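Local coordinates for protein lysine-sensitive aspartokinase 3 (Escherichia coli, PDB 2J0W) that phosphorylates L-aspartate with ATP to give 4-phospho-L-aspartate, opening lysine biosynthesis, and is feedback-inhibited by lysine, at residues A[64-75]-A[88-99]; A[269-277]-A[285-293]. One frame throughout, in Å; residues are numbered along the deposited sequence.

How the interactions relate
Both contacts belong to one chain, yet they do not touch: their centres lie 36 Å apart and their nearest atoms about 19 Å. Interaction 1 pairs two helices a layer back from the aspartate site. The side chain of Gln71 is about 11 Å from the bound aspartate, and that of Ile67 about 9 Å from the side chain of Thr45, a substrate-binding residue. Interaction 2 is a beta hairpin near the nucleotide, where the side chain of Val276 comes within about 6 Å of the bound ADP. Helix packing behind one substrate and sheet pairing near the other are consistent with shaping the catalytic half from different sides.

Interaction 1 of 2, residues A[64-75]-A[88-99]; sequences LDAIRNIQFAIL and IERLLENITVLA
Leu92 lays its CD1 methyl over one face of the Arg68 guanidinium, above its centre, 3.5 Å from Arg68 CZ. The edge of the same group faces Glu89, with Arg68 NH2 3.3 Å from Glu89 OE1. This salt bridge is long and bent, its N-H...O angle being 137°. Glu89 OE1 lies almost in the guanidinium plane, but the N-H reaches it from its syn side, tilted out of the carboxylate plane, and the two flat groups are not parallel. Arg68 gets there with CG anti to the backbone N (chi1 163°) and a kink at chi3, which folds the chain over the leucine. Replacing Arg68 by alanine would probably leave the Glu89 carboxylate without this charged mate and uncover the CD1 methyl of Leu92. The other carboxylate oxygen, Glu89 OE2, lies at the rim of the Phe72 ring, 3.2 Å from Phe72 CZ, with ring and carboxylate planes steeply inclined; Leu75 CD2, one turn on, covers a ring face.

Behind this polar margin the contact is aliphatic. Ile67 CG2 reaches Leu92 CD2 at 3.8 Å, and Leu64 CD2 reaches Ile95 CG2 at the same separation. Thr96 returns its OG1 to Leu92 O at 2.8 Å, leaving its CG2 methyl beside Leu64 CD1.

The axes of segments 64-75 and 88-99 run antiparallel at 166° and approach to 11.0 Å, a helical hairpin within the amino acid kinase region. Helix 44-51 packs on Leu64, Ile67 and Gln71, whereas Met121 of helix 108-131 touches Gln71, Ile88 and Leu92, joining the pair to the helices that carry Thr45 and Glu119.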
loop_
_atom_site.group_PDB
_atom_site.type_symbol
_atom_site.label_atom_id
_atom_site.label_comp_id
_atom_site.label_asym_id
_atom_site.label_seq_id
_atom_site.Cartn_x
_atom_site.Cartn_y
_atom_site.Cartn_z
ATOM N N LEU A 64 43.780 3.623 -14.415
ATOM C CA LEU A 64 44.229 4.917 -14.903
ATOM C C LEU A 64 44.685 4.812 -16.344
ATOM O O LEU A 64 44.567 5.766 -17.113
ATOM C CB LEU A 64 45.358 5.455 -14.024
ATOM C CG LEU A 64 44.953 5.652 -12.553
ATOM C CD1 LEU A 64 46.179 5.916 -11.709
ATOM C CD2 LEU A 64 43.961 6.802 -12.434
ATOM N N ASP A 65 45.196 3.651 -16.730
ATOM C CA ASP A 65 45.648 3.499 -18.096
ATOM C C ASP A 65 44.480 3.275 -19.037
ATOM O O ASP A 65 44.458 3.787 -20.164
ATOM C CB ASP A 65 46.640 2.353 -18.216
ATOM C CG ASP A 65 48.066 2.843 -18.354
ATOM O OD1 ASP A 65 48.299 3.802 -19.127
ATOM O OD2 ASP A 65 48.955 2.263 -17.699
ATOM N N ALA A 66 43.507 2.500 -18.584
ATOM C CA ALA A 66 42.340 2.266 -19.412
ATOM C C ALA A 66 41.693 3.650 -19.613
ATOM O O ALA A 66 41.154 3.955 -20.674
ATOM C CB ALA A 66 41.377 1.287 -18.713
ATOM N N ILE A 67 41.770 4.499 -18.596
ATOM C CA ILE A 67 41.207 5.837 -18.708
ATOM C C ILE A 67 42.022 6.688 -19.685
ATOM O O ILE A 67 41.450 7.354 -20.554
ATOM C CB ILE A 67 41.134 6.532 -17.327
ATOM C CG1 ILE A 67 40.038 5.865 -16.494
ATOM C CG2 ILE A 67 40.878 8.032 -17.490
ATOM C CD1 ILE A 67 39.862 6.473 -15.130
ATOM N N ARG A 68 43.347 6.668 -19.558
ATOM C CA ARG A 68 44.176 7.444 -20.479
ATOM C C ARG A 68 44.056 6.945 -21.925
ATOM O O ARG A 68 44.021 7.751 -22.862
ATOM C CB ARG A 68 45.652 7.418 -20.066
ATOM C CG ARG A 68 46.577 7.856 -21.201
ATOM C CD ARG A 68 48.049 7.815 -20.848
ATOM N NE ARG A 68 48.503 9.076 -20.275
ATOM C CZ ARG A 68 48.386 9.401 -18.991
ATOM N NH1 ARG A 68 47.829 8.551 -18.140
ATOM N NH2 ARG A 68 48.825 10.578 -18.560
ATOM N N ASN A 69 44.003 5.631 -22.123
ATOM C CA ASN A 69 43.887 5.128 -23.483
ATOM C C ASN A 69 42.680 5.762 -24.174
ATOM O O ASN A 69 42.835 6.515 -25.134
ATOM C CB ASN A 69 43.760 3.603 -23.494
ATOM C CG ASN A 69 45.076 2.893 -23.158
ATOM O OD1 ASN A 69 45.087 1.684 -22.914
ATOM N ND2 ASN A 69 46.184 3.639 -23.148
ATOM N N ILE A 70 41.486 5.471 -23.666
ATOM C CA ILE A 70 40.240 5.997 -24.230
ATOM C C ILE A 70 40.315 7.468 -24.658
ATOM O O ILE A 70 39.788 7.847 -25.707
ATOM C CB ILE A 70 39.062 5.807 -23.224
ATOM C CG1 ILE A 70 38.676 4.329 -23.164
ATOM C CG2 ILE A 70 37.862 6.650 -23.632
ATOM C CD1 ILE A 70 37.704 4.002 -22.060
ATOM N N GLN A 71 40.977 8.285 -23.848
ATOM C CA GLN A 71 41.117 9.708 -24.133
ATOM C C GLN A 71 42.090 9.975 -25.268
ATOM O O GLN A 71 41.894 10.903 -26.051
ATOM C CB GLN A 71 41.596 10.464 -22.890
ATOM C CG GLN A 71 40.695 10.302 -21.698
ATOM C CD GLN A 71 39.251 10.546 -22.045
ATOM O OE1 GLN A 71 38.918 11.530 -22.695
ATOM N NE2 GLN A 71 38.378 9.647 -21.612
ATOM N N PHE A 72 43.153 9.184 -25.351
ATOM C CA PHE A 72 44.119 9.403 -26.414
ATOM C C PHE A 72 43.655 8.827 -27.748
ATOM O O PHE A 72 44.066 9.295 -28.804
ATOM C CB PHE A 72 45.495 8.867 -26.003
ATOM C CG PHE A 72 46.284 9.840 -25.161
ATOM C CD1 PHE A 72 45.782 10.291 -23.944
ATOM C CD2 PHE A 72 47.505 10.340 -25.603
ATOM C CE1 PHE A 72 46.480 11.229 -23.180
ATOM C CE2 PHE A 72 48.212 11.279 -24.844
ATOM C CZ PHE A 72 47.693 11.722 -23.628
ATOM N N ALA A 73 42.774 7.835 -27.706
ATOM C CA ALA A 73 42.263 7.259 -28.942
ATOM C C ALA A 73 41.657 8.402 -29.745
ATOM O O ALA A 73 41.766 8.448 -30.974
ATOM C CB ALA A 73 41.200 6.222 -28.639
ATOM N N ILE A 74 41.020 9.326 -29.027
ATOM C CA ILE A 74 40.371 10.492 -29.617
ATOM C C ILE A 74 41.368 11.602 -29.909
ATOM O O ILE A 74 41.345 12.209 -30.978
ATOM C CB ILE A 74 39.338 11.065 -28.655
ATOM C CG1 ILE A 74 38.225 10.048 -28.416
ATOM C CG2 ILE A 74 38.821 12.385 -29.192
ATOM C CD1 ILE A 74 37.431 10.340 -27.178
ATOM N N LEU A 75 42.216 11.870 -28.924
ATOM C CA LEU A 75 43.239 12.900 -28.986
ATOM C C LEU A 75 44.157 12.759 -30.204
ATOM O O LEU A 75 44.354 13.709 -30.959
ATOM C CB LEU A 75 44.071 12.830 -27.702
ATOM C CG LEU A 75 44.963 14.016 -27.359
ATOM C CD1 LEU A 75 44.097 15.244 -27.084
ATOM C CD2 LEU A 75 45.810 13.670 -26.143
ATOM N N ILE A 88 44.282 17.618 -20.724
ATOM C CA ILE A 88 43.979 16.228 -20.448
ATOM C C ILE A 88 44.994 15.712 -19.438
ATOM O O ILE A 88 44.630 15.032 -18.478
ATOM C CB ILE A 88 44.052 15.347 -21.712
ATOM C CG1 ILE A 88 43.076 15.852 -22.780
ATOM C CG2 ILE A 88 43.712 13.907 -21.351
ATOM C CD1 ILE A 88 41.637 15.922 -22.339
ATOM N N GLU A 89 46.264 16.046 -19.653
ATOM C CA GLU A 89 47.335 15.616 -18.760
ATOM C C GLU A 89 47.083 16.084 -17.331
ATOM O O GLU A 89 47.352 15.352 -16.374
ATOM C CB GLU A 89 48.680 16.155 -19.239
ATOM C CG GLU A 89 49.221 15.509 -20.506
ATOM C CD GLU A 89 49.487 14.027 -20.351
ATOM O OE1 GLU A 89 49.858 13.587 -19.239
ATOM O OE2 GLU A 89 49.341 13.304 -21.356
ATOM N N ARG A 90 46.581 17.308 -17.181
ATOM C CA ARG A 90 46.283 17.824 -15.849
ATOM C C ARG A 90 45.180 16.962 -15.281
ATOM O O ARG A 90 45.348 16.335 -14.234
ATOM C CB ARG A 90 45.835 19.290 -15.915
ATOM C CG ARG A 90 46.967 20.310 -15.723
ATOM C CD ARG A 90 48.280 19.865 -16.401
ATOM N NE ARG A 90 48.927 18.753 -15.694
ATOM C CZ ARG A 90 49.874 17.972 -16.209
ATOM N NH1 ARG A 90 50.298 18.169 -17.450
ATOM N NH2 ARG A 90 50.391 16.987 -15.485
ATOM N N LEU A 91 44.060 16.912 -15.996
ATOM C CA LEU A 91 42.921 16.113 -15.564
ATOM C C LEU A 91 43.408 14.708 -15.211
ATOM O O LEU A 91 43.179 14.221 -14.097
ATOM C CB LEU A 91 41.858 16.070 -16.669
ATOM C CG LEU A 91 41.377 17.459 -17.114
ATOM C CD1 LEU A 91 40.310 17.314 -18.168
ATOM C CD2 LEU A 91 40.833 18.240 -15.926
ATOM N N LEU A 92 44.105 14.067 -16.147
ATOM C CA LEU A 92 44.615 12.731 -15.881
ATOM C C LEU A 92 45.490 12.735 -14.646
ATOM O O LEU A 92 45.341 11.885 -13.773
ATOM C CB LEU A 92 45.399 12.199 -17.073
ATOM C CG LEU A 92 44.509 11.770 -18.236
ATOM C CD1 LEU A 92 45.366 11.129 -19.296
ATOM C CD2 LEU A 92 43.442 10.790 -17.744
ATOM N N GLU A 93 46.391 13.701 -14.558
ATOM C CA GLU A 93 47.267 13.778 -13.404
ATOM C C GLU A 93 46.447 13.967 -12.133
ATOM O O GLU A 93 46.704 13.315 -11.116
ATOM C CB GLU A 93 48.267 14.932 -13.560
ATOM C CG GLU A 93 49.244 15.078 -12.388
ATOM C CD GLU A 93 50.096 13.831 -12.156
ATOM O OE1 GLU A 93 50.738 13.369 -13.124
ATOM O OE2 GLU A 93 50.129 13.318 -11.011
ATOM N N ASN A 94 45.447 14.841 -12.181
ATOM C CA ASN A 94 44.646 15.079 -10.985
ATOM C C ASN A 94 43.872 13.829 -10.621
ATOM O O ASN A 94 43.763 13.468 -9.445
ATOM C CB ASN A 94 43.685 16.244 -11.188
ATOM C CG ASN A 94 43.131 16.766 -9.874
ATOM O OD1 ASN A 94 41.926 16.697 -9.619
ATOM N ND2 ASN A 94 44.019 17.284 -9.023
ATOM N N ILE A 95 43.340 13.164 -11.639
ATOM C CA ILE A 95 42.583 11.938 -11.424
ATOM C C ILE A 95 43.509 10.990 -10.672
ATOM O O ILE A 95 43.113 10.347 -9.685
ATOM C CB ILE A 95 42.152 11.304 -12.780
ATOM C CG1 ILE A 95 41.057 12.161 -13.423
ATOM C CG2 ILE A 95 41.675 9.876 -12.578
ATOM C CD1 ILE A 95 40.559 11.652 -14.767
ATOM N N THR A 96 44.756 10.937 -11.130
ATOM C CA THR A 96 45.744 10.078 -10.517
ATOM C C THR A 96 45.937 10.410 -9.043
ATOM O O THR A 96 45.842 9.525 -8.195
ATOM C CB THR A 96 47.082 10.184 -11.263
ATOM O OG1 THR A 96 46.879 9.813 -12.634
ATOM C CG2 THR A 96 48.136 9.267 -10.633
ATOM N N VAL A 97 46.183 11.677 -8.714
ATOM C CA VAL A 97 46.389 12.013 -7.302
ATOM C C VAL A 97 45.150 11.716 -6.473
ATOM O O VAL A 97 45.263 11.237 -5.343
ATOM C CB VAL A 97 46.787 13.496 -7.077
ATOM C CG1 VAL A 97 47.433 13.642 -5.687
ATOM C CG2 VAL A 97 47.747 13.959 -8.156
ATOM N N LEU A 98 43.969 11.996 -7.021
ATOM C CA LEU A 98 42.731 11.715 -6.294
ATOM C C LEU A 98 42.602 10.207 -6.065
ATOM O O LEU A 98 42.212 9.761 -4.976
ATOM C CB LEU A 98 41.505 12.237 -7.068
ATOM C CG LEU A 98 41.404 13.766 -7.156
ATOM C CD1 LEU A 98 40.210 14.166 -7.992
ATOM C CD2 LEU A 98 41.283 14.356 -5.758
ATOM N N ALA A 99 42.936 9.419 -7.084
ATOM C CA ALA A 99 42.852 7.975 -6.949
ATOM C C ALA A 99 43.798 7.536 -5.837
ATOM O O ALA A 99 43.518 6.576 -5.118
ATOM C CB ALA A 99 43.217 7.300 -8.249
#

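Interaction 2 of 2, residues A[269-277]-A[285-293]; sequences RSDIPVFVG and GGTLVCNKT
The Phe275 ring presents its edge to the Gly286 backbone, with Phe275 CZ 3.3 Å from Gly286 N near the ring plane, while Thr287 O approaches obliquely. Holding CG anti to the backbone N (chi1 175°) lays the ring along the partner strand. A side chain on Gly286 would run into the ring, so glycine suits the position. Trp220 of the adjacent strand adds an edge-to-face ring contact. The other flat pair, Asp271 and Asn291, crosses at about a right angle: planes 77° apart, Asp271 OD2 and Asn291 OD1 3.1 Å apart, two acceptors without a hydrogen bond.

Backbone pairing carries the hairpin. Val274 N donates to Val289 O at 2.9 Å and Val289 N to Val274 O at 2.7 Å, making a hydrogen-bonded antiparallel pair, with Val274 CB 4.3 Å from Val289 CB. Val276 N to Thr287 O, 2.7 Å, continues the register, and Phe275 with Leu288 forms the non-hydrogen-bonded pair between, on the opposite sheet face from the valines.

Strand 274-278 is bonded on its other side to strand 216-221. Strand 287-290 borders strand 239-244, where Thr287 OG1 bonds to Ile240 O, setting the hairpin inside the mixed kinase sheet.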
loop_
_atom_site.group_PDB
_atom_site.type_symbol
_atom_site.label_atom_id
_atom_site.label_comp_id
_atom_site.label_asym_id
_atom_site.label_seq_id
_atom_site.Cartn_x
_atom_site.Cartn_y
_atom_site.Cartn_z
ATOM N N ARG A 269 6.875 20.115 -16.023
ATOM C CA ARG A 269 6.771 21.454 -15.470
ATOM C C ARG A 269 6.797 22.589 -16.484
ATOM O O ARG A 269 6.285 23.671 -16.201
ATOM C CB ARG A 269 7.869 21.688 -14.438
ATOM C CG ARG A 269 7.753 20.803 -13.214
ATOM C CD ARG A 269 8.414 21.485 -12.049
ATOM N NE ARG A 269 9.829 21.770 -12.283
ATOM C CZ ARG A 269 10.818 20.932 -11.983
ATOM N NH1 ARG A 269 10.553 19.747 -11.437
ATOM N NH2 ARG A 269 12.074 21.292 -12.210
ATOM N N SER A 270 7.393 22.354 -17.655
ATOM C CA SER A 270 7.472 23.386 -18.692
ATOM C C SER A 270 6.990 22.947 -20.073
ATOM O O SER A 270 7.180 23.657 -21.068
ATOM C CB SER A 270 8.898 23.927 -18.795
ATOM O OG SER A 270 9.176 24.811 -17.721
ATOM N N ASP A 271 6.368 21.778 -20.133
ATOM C CA ASP A 271 5.830 21.252 -21.382
ATOM C C ASP A 271 6.861 21.232 -22.512
ATOM O O ASP A 271 6.564 21.620 -23.647
ATOM C CB ASP A 271 4.604 22.078 -21.788
ATOM C CG ASP A 271 3.682 21.331 -22.730
ATOM O OD1 ASP A 271 3.726 21.595 -23.951
ATOM O OD2 ASP A 271 2.915 20.469 -22.246
ATOM N N ILE A 272 8.075 20.778 -22.199
ATOM C CA ILE A 272 9.142 20.702 -23.194
ATOM C C ILE A 272 9.267 19.280 -23.720
ATOM O O ILE A 272 9.914 18.418 -23.124
ATOM C CB ILE A 272 10.490 21.152 -22.608
ATOM C CG1 ILE A 272 10.401 22.621 -22.151
ATOM C CG2 ILE A 272 11.585 21.000 -23.661
ATOM C CD1 ILE A 272 11.665 23.164 -21.479
ATOM N N PRO A 273 8.642 19.018 -24.871
ATOM C CA PRO A 273 8.686 17.680 -25.468
ATOM C C PRO A 273 10.128 17.182 -25.563
ATOM O O PRO A 273 11.050 17.975 -25.727
ATOM C CB PRO A 273 8.022 17.892 -26.830
ATOM C CG PRO A 273 8.408 19.287 -27.168
ATOM C CD PRO A 273 8.197 20.018 -25.859
ATOM N N VAL A 274 10.304 15.867 -25.468
ATOM C CA VAL A 274 11.625 15.240 -25.499
ATOM C C VAL A 274 11.688 14.179 -26.587
ATOM O O VAL A 274 10.795 13.341 -26.692
ATOM C CB VAL A 274 11.931 14.575 -24.110
ATOM C CG1 VAL A 274 13.199 13.742 -24.171
ATOM C CG2 VAL A 274 12.067 15.648 -23.034
ATOM N N PHE A 275 12.744 14.229 -27.398
ATOM C CA PHE A 275 12.924 13.259 -28.465
ATOM C C PHE A 275 13.996 12.211 -28.134
ATOM O O PHE A 275 15.048 12.542 -27.577
ATOM C CB PHE A 275 13.306 13.950 -29.764
ATOM C CG PHE A 275 13.607 12.988 -30.858
ATOM C CD1 PHE A 275 12.585 12.246 -31.428
ATOM C CD2 PHE A 275 14.915 12.757 -31.259
ATOM C CE1 PHE A 275 12.851 11.283 -32.383
ATOM C CE2 PHE A 275 15.199 11.790 -32.216
ATOM C CZ PHE A 275 14.163 11.048 -32.780
ATOM N N VAL A 276 13.749 10.956 -28.509
ATOM C CA VAL A 276 14.685 9.879 -28.202
ATOM C C VAL A 276 15.079 9.037 -29.416
ATOM O O VAL A 276 14.264 8.277 -29.938
ATOM C CB VAL A 276 14.100 8.903 -27.103
ATOM C CG1 VAL A 276 15.162 7.880 -26.670
ATOM C CG2 VAL A 276 13.608 9.687 -25.890
ATOM N N GLY A 277 16.343 9.147 -29.837
ATOM C CA GLY A 277 16.809 8.384 -30.980
ATOM C C GLY A 277 18.249 7.915 -30.879
ATOM O O GLY A 277 18.995 8.338 -29.987
ATOM N N GLY A 285 14.588 6.611 -36.899
ATOM C CA GLY A 285 13.529 7.346 -36.227
ATOM C C GLY A 285 13.386 7.052 -34.736
ATOM O O GLY A 285 13.438 5.899 -34.295
ATOM N N GLY A 286 13.190 8.100 -33.948
ATOM C CA GLY A 286 13.045 7.902 -32.521
ATOM C C GLY A 286 11.640 8.154 -32.016
ATOM O O GLY A 286 10.703 8.340 -32.794
ATOM N N THR A 287 11.504 8.158 -30.695
ATOM C CA THR A 287 10.226 8.383 -30.037
ATOM C C THR A 287 10.150 9.797 -29.510
ATOM O O THR A 287 11.118 10.314 -28.962
ATOM C CB THR A 287 10.045 7.464 -28.827
ATOM O OG1 THR A 287 10.179 6.097 -29.232
ATOM C CG2 THR A 287 8.678 7.690 -28.198
ATOM N N LEU A 288 8.991 10.418 -29.670
ATOM C CA LEU A 288 8.802 11.759 -29.156
ATOM C C LEU A 288 7.879 11.686 -27.944
ATOM O O LEU A 288 6.823 11.051 -27.975
ATOM C CB LEU A 288 8.204 12.672 -30.216
ATOM C CG LEU A 288 7.919 14.074 -29.668
ATOM C CD1 LEU A 288 8.526 15.146 -30.571
ATOM C CD2 LEU A 288 6.415 14.250 -29.531
ATOM N N VAL A 289 8.304 12.330 -26.868
ATOM C CA VAL A 289 7.548 12.348 -25.629
ATOM C C VAL A 289 6.922 13.720 -25.500
ATOM O O VAL A 289 7.625 14.723 -25.504
ATOM C CB VAL A 289 8.480 12.085 -24.426
ATOM C CG1 VAL A 289 7.699 12.154 -23.131
ATOM C CG2 VAL A 289 9.146 10.718 -24.585
ATOM N N CYS A 290 5.603 13.768 -25.388
ATOM C CA CYS A 290 4.911 15.051 -25.270
ATOM C C CYS A 290 3.764 15.060 -24.266
ATOM O O CYS A 290 3.469 14.060 -23.613
ATOM C CB CYS A 290 4.380 15.478 -26.632
ATOM S SG CYS A 290 3.408 14.184 -27.420
ATOM N N ASN A 291 3.111 16.209 -24.170
ATOM C CA ASN A 291 2.010 16.388 -23.243
ATOM C C ASN A 291 0.962 15.278 -23.300
ATOM O O ASN A 291 0.788 14.547 -22.325
ATOM C CB ASN A 291 1.347 17.742 -23.481
ATOM C CG ASN A 291 0.601 18.237 -22.266
ATOM O OD1 ASN A 291 0.023 19.325 -22.279
ATOM N ND2 ASN A 291 0.611 17.442 -21.200
ATOM N N LYS A 292 0.265 15.153 -24.430
ATOM C CA LYS A 292 -0.767 14.121 -24.577
ATOM C C LYS A 292 -0.847 13.524 -25.983
ATOM O O LYS A 292 -0.583 14.201 -26.974
ATOM C CB LYS A 292 -2.128 14.682 -24.137
ATOM C CG LYS A 292 -2.301 14.704 -22.607
ATOM C CD LYS A 292 -3.487 15.553 -22.130
ATOM C CE LYS A 292 -3.120 17.031 -21.937
ATOM N NZ LYS A 292 -2.769 17.754 -23.196
ATOM N N THR A 293 -1.219 12.247 -26.054
ATOM C CA THR A 293 -1.292 11.518 -27.322
ATOM C C THR A 293 -2.624 11.472 -28.064
ATOM O O THR A 293 -3.559 12.220 -27.766
ATOM C CB THR A 293 -0.828 10.052 -27.136
ATOM O OG1 THR A 293 -1.166 9.607 -25.816
ATOM C CG2 THR A 293 0.669 9.928 -27.359
#